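Putative uncharacterized protein (Mycobacterium avium, PDB 2Z6V) probably transfers a sulfuryl group from the donor PAPS to an acceptor, as sulfotransferases do, although its own substrate is not established. Local coordinates at residues Asp60-Ser65 and Arg75-Ala80; Gln139-Ile144 and Leu159-Glu164; Arg330-Tyr335 and Met344-Arg349. All blocks are in the same frame, centred on the assembly; numbering follows the deposited sequence.

Contact 1. Residues Asp60-Ser65 and Arg75-Ala80; sequences DEVNTS and RVLDDA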
loop_
_atom_site.group_PDB
_atom_site.type_symbol
_atom_site.label_atom_id
_atom_site.label_comp_id
_atom_site.label_asym_id
_atom_site.label_seq_id
_atom_site.Cartn_x
_atom_site.Cartn_y
_atom_site.Cartn_z
ATOM N N ASP A 60 -16.886 3.825 14.838
ATOM C CA ASP A 60 -18.316 3.607 14.938
ATOM C C ASP A 60 -18.674 2.165 14.610
ATOM O O ASP A 60 -19.577 1.586 15.217
ATOM C CB ASP A 60 -19.062 4.533 13.986
ATOM C CG ASP A 60 -20.559 4.360 14.081
ATOM O OD1 ASP A 60 -21.104 4.597 15.182
ATOM O OD2 ASP A 60 -21.185 3.980 13.068
ATOM N N GLU A 61 -17.955 1.588 13.651
ATOM C CA GLU A 61 -18.217 0.223 13.236
ATOM C C GLU A 61 -17.663 -0.829 14.191
ATOM O O GLU A 61 -18.343 -1.812 14.477
ATOM C CB GLU A 61 -17.677 -0.017 11.826
ATOM C CG GLU A 61 -18.355 -1.183 11.127
ATOM C CD GLU A 61 -18.062 -1.236 9.640
ATOM O OE1 GLU A 61 -17.926 -0.157 9.027
ATOM O OE2 GLU A 61 -17.986 -2.354 9.080
ATOM N N VAL A 62 -16.445 -0.646 14.690
ATOM C CA VAL A 62 -15.894 -1.639 15.609
ATOM C C VAL A 62 -16.707 -1.671 16.904
ATOM O O VAL A 62 -16.737 -2.685 17.604
ATOM C CB VAL A 62 -14.399 -1.378 15.942
ATOM C CG1 VAL A 62 -13.580 -1.372 14.667
ATOM C CG2 VAL A 62 -14.243 -0.077 16.699
ATOM N N ASN A 63 -17.366 -0.556 17.217
ATOM C CA ASN A 63 -18.201 -0.466 18.410
ATOM C C ASN A 63 -19.551 -1.125 18.155
ATOM O O ASN A 63 -20.029 -1.904 18.972
ATOM C CB ASN A 63 -18.459 0.995 18.811
ATOM C CG ASN A 63 -17.276 1.636 19.516
ATOM O OD1 ASN A 63 -16.452 0.950 20.119
ATOM N ND2 ASN A 63 -17.204 2.965 19.461
ATOM N N THR A 64 -20.153 -0.819 17.009
ATOM C CA THR A 64 -21.474 -1.338 16.667
ATOM C C THR A 64 -21.591 -2.697 15.971
ATOM O O THR A 64 -22.478 -3.479 16.301
ATOM C CB THR A 64 -22.242 -0.315 15.811
ATOM O OG1 THR A 64 -21.563 -0.129 14.560
ATOM C CG2 THR A 64 -22.332 1.021 16.534
ATOM N N SER A 65 -20.724 -2.985 15.007
ATOM C CA SER A 65 -20.823 -4.254 14.295
ATOM C C SER A 65 -20.592 -5.477 15.170
ATOM O O SER A 65 -19.627 -5.539 15.939
ATOM C CB SER A 65 -19.856 -4.299 13.116
ATOM O OG SER A 65 -20.009 -5.515 12.404
ATOM N N ARG A 75 -7.811 -5.026 18.529
ATOM C CA ARG A 75 -6.764 -5.039 17.523
ATOM C C ARG A 75 -6.885 -3.849 16.549
ATOM O O ARG A 75 -5.919 -3.110 16.330
ATOM C CB ARG A 75 -6.830 -6.364 16.772
ATOM C CG ARG A 75 -6.160 -6.377 15.426
ATOM C CD ARG A 75 -4.654 -6.418 15.494
ATOM N NE ARG A 75 -4.178 -7.146 14.321
ATOM C CZ ARG A 75 -3.019 -6.937 13.707
ATOM N NH1 ARG A 75 -2.181 -6.004 14.147
ATOM N NH2 ARG A 75 -2.706 -7.662 12.638
ATOM N N VAL A 76 -8.070 -3.654 15.976
ATOM C CA VAL A 76 -8.281 -2.552 15.052
ATOM C C VAL A 76 -8.059 -1.204 15.727
ATOM O O VAL A 76 -7.443 -0.308 15.148
ATOM C CB VAL A 76 -9.701 -2.563 14.463
ATOM C CG1 VAL A 76 -9.871 -1.390 13.513
ATOM C CG2 VAL A 76 -9.948 -3.865 13.738
ATOM N N LEU A 77 -8.567 -1.054 16.944
ATOM C CA LEU A 77 -8.403 0.198 17.671
ATOM C C LEU A 77 -6.940 0.414 18.056
ATOM O O LEU A 77 -6.452 1.547 18.078
ATOM C CB LEU A 77 -9.288 0.205 18.922
ATOM C CG LEU A 77 -10.789 0.350 18.659
ATOM C CD1 LEU A 77 -11.570 0.075 19.941
ATOM C CD2 LEU A 77 -11.077 1.755 18.134
ATOM N N ASP A 78 -6.236 -0.672 18.355
ATOM C CA ASP A 78 -4.829 -0.569 18.715
ATOM C C ASP A 78 -4.019 -0.109 17.500
ATOM O O ASP A 78 -3.107 0.716 17.620
ATOM C CB ASP A 78 -4.292 -1.913 19.214
ATOM C CG ASP A 78 -2.896 -1.793 19.799
ATOM O OD1 ASP A 78 -2.714 -0.975 20.731
ATOM O OD2 ASP A 78 -1.980 -2.508 19.325
ATOM N N ASP A 79 -4.357 -0.643 16.331
ATOM C CA ASP A 79 -3.662 -0.262 15.111
ATOM C C ASP A 79 -3.957 1.201 14.749
ATOM O O ASP A 79 -3.068 1.934 14.312
ATOM C CB ASP A 79 -4.065 -1.186 13.952
ATOM C CG ASP A 79 -3.453 -2.577 14.070
ATOM O OD1 ASP A 79 -2.275 -2.678 14.474
ATOM O OD2 ASP A 79 -4.137 -3.571 13.745
ATOM N N ALA A 80 -5.206 1.617 14.944
ATOM C CA ALA A 80 -5.609 2.985 14.637
ATOM C C ALA A 80 -4.853 3.954 15.531
ATOM O O ALA A 80 -4.396 5.005 15.076
ATOM C CB ALA A 80 -7.103 3.149 14.838
#

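Contact 2. Residues Gln139-Ile144 and Leu159-Glu164; sequences QCVHPI and LALLDE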
loop_
_atom_site.group_PDB
_atom_site.type_symbol
_atom_site.label_atom_id
_atom_site.label_comp_id
_atom_site.label_asym_id
_atom_site.label_seq_id
_atom_site.Cartn_x
_atom_site.Cartn_y
_atom_site.Cartn_z
ATOM N N GLN A 139 9.874 2.391 8.442
ATOM C CA GLN A 139 9.639 3.831 8.433
ATOM C C GLN A 139 8.146 4.128 8.519
ATOM O O GLN A 139 7.734 5.284 8.652
ATOM C CB GLN A 139 10.244 4.467 7.181
ATOM C CG GLN A 139 11.739 4.251 7.089
ATOM C CD GLN A 139 12.315 4.763 5.797
ATOM O OE1 GLN A 139 11.745 4.543 4.721
ATOM N NE2 GLN A 139 13.456 5.445 5.886
ATOM N N CYS A 140 7.338 3.076 8.442
ATOM C CA CYS A 140 5.900 3.229 8.557
ATOM C C CYS A 140 5.447 2.782 9.946
ATOM O O CYS A 140 4.258 2.779 10.254
ATOM C CB CYS A 140 5.199 2.428 7.469
ATOM S SG CYS A 140 5.430 3.154 5.835
ATOM N N VAL A 141 6.412 2.409 10.779
ATOM C CA VAL A 141 6.149 1.994 12.145
ATOM C C VAL A 141 6.772 3.032 13.088
ATOM O O VAL A 141 6.110 3.540 13.994
ATOM C CB VAL A 141 6.754 0.597 12.436
ATOM C CG1 VAL A 141 6.644 0.261 13.929
ATOM C CG2 VAL A 141 6.025 -0.447 11.614
ATOM N N HIS A 142 8.041 3.348 12.860
ATOM C CA HIS A 142 8.751 4.335 13.676
ATOM C C HIS A 142 9.470 5.350 12.785
ATOM O O HIS A 142 10.695 5.330 12.678
ATOM C CB HIS A 142 9.766 3.638 14.577
ATOM C CG HIS A 142 9.155 2.642 15.509
ATOM N ND1 HIS A 142 8.052 2.932 16.285
ATOM C CD2 HIS A 142 9.501 1.367 15.805
ATOM C CE1 HIS A 142 7.747 1.878 17.021
ATOM N NE2 HIS A 142 8.610 0.915 16.748
ATOM N N PRO A 143 8.714 6.268 12.158
ATOM C CA PRO A 143 9.283 7.289 11.266
ATOM C C PRO A 143 10.225 8.327 11.879
ATOM O O PRO A 143 11.237 8.681 11.270
ATOM C CB PRO A 143 8.041 7.942 10.658
ATOM C CG PRO A 143 7.061 7.880 11.786
ATOM C CD PRO A 143 7.260 6.465 12.311
ATOM N N ILE A 144 9.893 8.796 13.076
ATOM C CA ILE A 144 10.663 9.833 13.755
ATOM C C ILE A 144 11.593 9.301 14.839
ATOM O O ILE A 144 11.167 8.527 15.697
ATOM C CB ILE A 144 9.691 10.874 14.392
ATOM C CG1 ILE A 144 8.783 11.456 13.308
ATOM C CG2 ILE A 144 10.464 11.977 15.107
ATOM C CD1 ILE A 144 9.526 11.988 12.091
ATOM N N LEU A 159 16.297 -3.044 13.166
ATOM C CA LEU A 159 16.776 -4.304 13.718
ATOM C C LEU A 159 15.808 -4.857 14.766
ATOM O O LEU A 159 15.516 -6.056 14.780
ATOM C CB LEU A 159 18.167 -4.121 14.325
ATOM C CG LEU A 159 19.238 -3.715 13.308
ATOM C CD1 LEU A 159 20.608 -3.754 13.979
ATOM C CD2 LEU A 159 19.199 -4.655 12.099
ATOM N N ALA A 160 15.302 -3.979 15.628
ATOM C CA ALA A 160 14.364 -4.385 16.668
ATOM C C ALA A 160 13.115 -4.987 16.049
ATOM O O ALA A 160 12.577 -5.965 16.546
ATOM C CB ALA A 160 13.989 -3.191 17.532
ATOM N N LEU A 161 12.653 -4.387 14.964
ATOM C CA LEU A 161 11.465 -4.857 14.268
ATOM C C LEU A 161 11.721 -6.248 13.687
ATOM O O LEU A 161 10.838 -7.103 13.670
ATOM C CB LEU A 161 11.125 -3.875 13.150
ATOM C CG LEU A 161 9.709 -3.324 13.115
ATOM C CD1 LEU A 161 8.761 -4.389 12.573
ATOM C CD2 LEU A 161 9.315 -2.869 14.518
ATOM N N LEU A 162 12.948 -6.458 13.215
ATOM C CA LEU A 162 13.355 -7.726 12.629
ATOM C C LEU A 162 13.480 -8.778 13.705
ATOM O O LEU A 162 13.140 -9.941 13.499
ATOM C CB LEU A 162 14.708 -7.579 11.922
ATOM C CG LEU A 162 14.706 -6.898 10.550
ATOM C CD1 LEU A 162 16.115 -6.495 10.152
ATOM C CD2 LEU A 162 14.097 -7.847 9.530
ATOM N N ASP A 163 13.967 -8.363 14.865
ATOM C CA ASP A 163 14.158 -9.303 15.943
ATOM C C ASP A 163 12.874 -9.751 16.616
ATOM O O ASP A 163 12.771 -10.908 17.007
ATOM C CB ASP A 163 15.118 -8.735 16.980
ATOM C CG ASP A 163 15.853 -9.822 17.721
ATOM O OD1 ASP A 163 16.553 -10.614 17.052
ATOM O OD2 ASP A 163 15.728 -9.893 18.962
ATOM N N GLU A 164 11.893 -8.865 16.762
ATOM C CA GLU A 164 10.653 -9.291 17.401
ATOM C C GLU A 164 9.805 -10.025 16.379
ATOM O O GLU A 164 8.787 -10.628 16.709
ATOM C CB GLU A 164 9.875 -8.105 17.978
ATOM C CG GLU A 164 9.176 -7.213 16.969
ATOM C CD GLU A 164 8.205 -6.245 17.639
ATOM O OE1 GLU A 164 7.654 -5.358 16.946
ATOM O OE2 GLU A 164 7.987 -6.377 18.866
#

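Contact 3. Residues Arg330-Tyr335 and Met344-Arg349; sequences RFFHMY and MDVMRR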
loop_
_atom_site.group_PDB
_atom_site.type_symbol
_atom_site.label_atom_id
_atom_site.label_comp_id
_atom_site.label_asym_id
_atom_site.label_seq_id
_atom_site.Cartn_x
_atom_site.Cartn_y
_atom_site.Cartn_z
ATOM N N ARG A 330 2.555 9.512 -20.279
ATOM C CA ARG A 330 2.804 9.823 -18.874
ATOM C C ARG A 330 2.940 8.538 -18.050
ATOM O O ARG A 330 3.253 8.578 -16.857
ATOM C CB ARG A 330 1.660 10.674 -18.300
ATOM C CG ARG A 330 1.635 12.131 -18.765
ATOM C CD ARG A 330 2.896 12.882 -18.348
ATOM N NE ARG A 330 3.145 12.827 -16.907
ATOM C CZ ARG A 330 2.404 13.430 -15.976
ATOM N NH1 ARG A 330 1.341 14.152 -16.321
ATOM N NH2 ARG A 330 2.733 13.320 -14.689
ATOM N N PHE A 331 2.711 7.402 -18.701
ATOM C CA PHE A 331 2.774 6.106 -18.039
ATOM C C PHE A 331 3.784 5.146 -18.660
ATOM O O PHE A 331 4.184 5.293 -19.818
ATOM C CB PHE A 331 1.414 5.404 -18.104
ATOM C CG PHE A 331 0.288 6.172 -17.494
ATOM C CD1 PHE A 331 -0.135 5.897 -16.202
ATOM C CD2 PHE A 331 -0.372 7.154 -18.223
ATOM C CE1 PHE A 331 -1.208 6.589 -15.639
ATOM C CE2 PHE A 331 -1.445 7.853 -17.674
ATOM C CZ PHE A 331 -1.865 7.570 -16.378
ATOM N N PHE A 332 4.194 4.164 -17.863
ATOM C CA PHE A 332 5.069 3.110 -18.341
ATOM C C PHE A 332 4.236 1.877 -18.035
ATOM O O PHE A 332 3.699 1.758 -16.937
ATOM C CB PHE A 332 6.386 3.006 -17.570
ATOM C CG PHE A 332 7.245 1.875 -18.055
ATOM C CD1 PHE A 332 8.114 2.057 -19.128
ATOM C CD2 PHE A 332 7.078 0.590 -17.540
ATOM C CE1 PHE A 332 8.793 0.976 -19.688
ATOM C CE2 PHE A 332 7.753 -0.501 -18.094
ATOM C CZ PHE A 332 8.610 -0.308 -19.171
ATOM N N HIS A 333 4.110 0.961 -18.983
ATOM C CA HIS A 333 3.297 -0.209 -18.705
ATOM C C HIS A 333 4.088 -1.454 -18.391
ATOM O O HIS A 333 4.797 -2.005 -19.227
ATOM C CB HIS A 333 2.311 -0.450 -19.847
ATOM C CG HIS A 333 1.335 0.667 -20.007
ATOM N ND1 HIS A 333 1.334 1.505 -21.102
ATOM C CD2 HIS A 333 0.396 1.151 -19.161
ATOM C CE1 HIS A 333 0.439 2.459 -20.920
ATOM N NE2 HIS A 333 -0.144 2.268 -19.750
ATOM N N MET A 334 3.953 -1.884 -17.149
ATOM C CA MET A 334 4.644 -3.059 -16.666
ATOM C C MET A 334 3.662 -4.225 -16.599
ATOM O O MET A 334 2.715 -4.213 -15.814
ATOM C CB MET A 334 5.226 -2.754 -15.293
ATOM C CG MET A 334 6.008 -3.873 -14.679
ATOM S SD MET A 334 6.596 -3.313 -13.093
ATOM C CE MET A 334 5.088 -3.460 -12.098
ATOM N N TYR A 335 3.893 -5.224 -17.442
ATOM C CA TYR A 335 3.035 -6.396 -17.505
ATOM C C TYR A 335 3.587 -7.531 -16.662
ATOM O O TYR A 335 4.789 -7.799 -16.664
ATOM C CB TYR A 335 2.895 -6.862 -18.955
ATOM C CG TYR A 335 2.185 -5.866 -19.845
ATOM C CD1 TYR A 335 0.795 -5.881 -19.975
ATOM C CD2 TYR A 335 2.902 -4.889 -20.538
ATOM C CE1 TYR A 335 0.133 -4.945 -20.780
ATOM C CE2 TYR A 335 2.254 -3.949 -21.339
ATOM C CZ TYR A 335 0.872 -3.982 -21.459
ATOM O OH TYR A 335 0.237 -3.060 -22.262
ATOM N N MET A 344 14.823 -8.064 -16.099
ATOM C CA MET A 344 15.928 -7.172 -16.431
ATOM C C MET A 344 15.632 -6.367 -17.686
ATOM O O MET A 344 16.068 -5.223 -17.814
ATOM C CB MET A 344 17.232 -7.955 -16.614
ATOM C CG MET A 344 17.902 -8.333 -15.308
ATOM S SD MET A 344 17.981 -6.936 -14.156
ATOM C CE MET A 344 19.419 -6.051 -14.748
ATOM N N ASP A 345 14.891 -6.961 -18.617
ATOM C CA ASP A 345 14.543 -6.250 -19.838
ATOM C C ASP A 345 13.616 -5.092 -19.492
ATOM O O ASP A 345 13.788 -3.977 -19.994
ATOM C CB ASP A 345 13.841 -7.166 -20.836
ATOM C CG ASP A 345 13.410 -6.422 -22.091
ATOM O OD1 ASP A 345 14.274 -5.780 -22.727
ATOM O OD2 ASP A 345 12.212 -6.471 -22.437
ATOM N N VAL A 346 12.633 -5.361 -18.638
ATOM C CA VAL A 346 11.696 -4.328 -18.218
ATOM C C VAL A 346 12.428 -3.167 -17.546
ATOM O O VAL A 346 12.124 -2.007 -17.807
ATOM C CB VAL A 346 10.646 -4.875 -17.230
ATOM C CG1 VAL A 346 9.753 -3.743 -16.754
ATOM C CG2 VAL A 346 9.803 -5.955 -17.899
ATOM N N MET A 347 13.402 -3.479 -16.695
ATOM C CA MET A 347 14.146 -2.448 -15.989
ATOM C C MET A 347 14.862 -1.488 -16.932
ATOM O O MET A 347 14.759 -0.268 -16.784
ATOM C CB MET A 347 15.152 -3.084 -15.023
ATOM C CG MET A 347 14.526 -4.019 -13.976
ATOM S SD MET A 347 13.118 -3.304 -13.046
ATOM C CE MET A 347 13.917 -1.965 -12.160
ATOM N N ARG A 348 15.584 -2.031 -17.905
ATOM C CA ARG A 348 16.304 -1.195 -18.854
ATOM C C ARG A 348 15.342 -0.265 -19.573
ATOM O O ARG A 348 15.644 0.911 -19.781
ATOM C CB ARG A 348 17.052 -2.056 -19.876
ATOM C CG ARG A 348 18.029 -3.013 -19.236
ATOM C CD ARG A 348 19.054 -3.580 -20.208
ATOM N NE ARG A 348 19.743 -4.696 -19.572
ATOM C CZ ARG A 348 19.281 -5.942 -19.569
ATOM N NH1 ARG A 348 18.139 -6.227 -20.190
ATOM N NH2 ARG A 348 19.929 -6.892 -18.903
ATOM N N ARG A 349 14.182 -0.794 -19.947
ATOM C CA ARG A 349 13.183 0.003 -20.639
ATOM C C ARG A 349 12.566 1.046 -19.720
ATOM O O ARG A 349 12.180 2.126 -20.170
ATOM C CB ARG A 349 12.103 -0.901 -21.228
ATOM C CG ARG A 349 12.567 -1.632 -22.475
ATOM C CD ARG A 349 11.828 -2.939 -22.646
ATOM N NE ARG A 349 10.397 -2.717 -22.750
ATOM C CZ ARG A 349 9.484 -3.540 -22.258
ATOM N NH1 ARG A 349 9.866 -4.640 -21.627
ATOM N NH2 ARG A 349 8.196 -3.259 -22.401
#

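Contact 1. Residues Asp60-Ser65 and Arg75-Ala80
Val62 packs against Val76 and Leu77 where helices 50-64 and 70-96 run in opposite directions as a helical hairpin. The tight part is small, buried and wholly apolar. The two methyls of Val62 divide the work: CG1 meets Val76 CG1 at 3.9 Å, and CG2 lies the same 3.9 Å from Leu77 CD2. With chi1 at -58°, CG2 sits between the backbone N and the carbonyl carbon while CG1 lies beside the N, and this fork spans two successive residues of the partner helix. Short, branched valines suit helices whose backbones come close, Val62 CA and Val76 CA being 7.7 Å apart; the longer Leu77 reaches in from the next position and also touches Val59.

The sides turned from this contact are more polar and partly exposed. Arg75 NH1 and Asp79 OD2 form a salt bridge of charges without an N-H directed at the oxygen, which lies well out of the guanidinium plane. Asp60 is paired with Arg212. Close to the end of the first helix, exposed Thr64 folds its hydroxyl back onto the backbone: Asp60 O accepts Thr64 N from one face of its carbonyl plane and, from the opposite face, Thr64 OG1 at 2.7 Å.

Contact 2. Residues Gln139-Ile144 and Leu159-Glu164
Val141 and Leu161 mark the nearest approach of the two backbones, their CA atoms 8.9 Å apart, where a loop following a 3-10 turn faces one side of helix 156-166. This is loop-on-helix packing beside the parallel sheet of an alpha/beta fold: the loop follows strand 132-134, at one edge of the sheet, and leads on to the helix. The spacing is wide, and side chains alone bridge it, with no hydrogen bond across.

Leu161 supplies the reach. Its CD2 methyl touches Val141 CG1 at 4.2 Å, the two side chains meeting at a slant, and the same methyl comes within 4.4 Å of His142 CD2, approaching the imidazole obliquely. A leucine suits this helix position because its length carries that one methyl across the wide gap, to lie beside both loop residues at once. Leu162 turns to another part of the chain and rests on Trp182.

The loop holds its own side by other means. Arg86 of helix 70-96 donates through NE to the carbonyl oxygen of Val141, and Pro143, whose ring restricts the loop backbone, packs on Arg86, Val90 and Tyr233. His142 and Glu164 are near without pairing, NE2 and OE1 being 6.3 Å apart, and the glutamate is poorly ordered. Val141 has chi1 at 172°, which places CG1 beside its carbonyl carbon and hence next to the following residue; there CG1 lies over the centre of one face of the His142 ring.

Contact 3. Residues Arg330-Tyr335 and Met344-Arg349
Phe332 on strand 331-335 faces Val346 and Arg349 on helix 343-353, and the short segments are almost exactly antiparallel, at 179° between their directions with axes 10.1 Å apart. The contact packs an edge strand of the parallel sheet against a following helix of the alpha/beta sulfotransferase fold. The backbones are closer at one end: Met334 CA lies 7.3 Å from Val346 CA, against 9.0 Å between Phe332 CA and Arg349 CA.

Phe332 makes the largest contribution. Its CG is anti to the backbone N (chi1 178°), which extends the ring from the strand toward the helix. One side of the ring, at CE2, touches Val346 CG1 at 4.0 Å, while CE1 on the other side lies 3.6 Å from the backbone Arg349 O. A flat, broad phenyl suits the wider end of the gap, and a compact valine the narrower one, where Met334 meets Val346 CG1 from the side through its CG, at 4.3 Å.

Arg349 serves two environments. Its CB packs on Phe332 CZ at 4.1 Å, and a bend farther along the chain brings the guanidinium back beside the ring, the two planes 51° apart. The charged end is held by acids: NH1 forms a salt bridge with Glu338 and another, with a weak hydrogen bond, to Asp345 OD2 at 3.1 Å. An arginine is apt at this border, having an apolar stem for the core and a charge for the partly exposed edge.

The strand is joined by backbone hydrogen bonds of Phe332 and Met334 to strand 267-272. Helix 336-341, with Tyr335 at its N-cap position, makes the connection to helix 343-353, whose Met347 points away from the strand to pack on helices 120-126 and 360-371.

How the contacts relate
The contacts follow one another along the chain without touching. Contacts 1 and 2 are neighbours, their centres 24 Å and nearest atoms about 8 Å apart, and helix 70-96 joins them: it carries residues 75-80 and supplies Arg86 to the loop of contact 2. Contact 3 lies across the chain's centre from contact 1, 40 Å between centres, and 31 Å from contact 2. Contact 3 includes one outermost strand, 331-335, and the loop of contact 2 follows the other, 132-134, in a sheet ordered 2-3-1-4-5, consistent with the sulfotransferase fold. A bound palmitic acid lies among them, about 11, 14 and 13 Å from the side chains of Val76, Val141 and Met334 respectively, so none of these three lines its site directly.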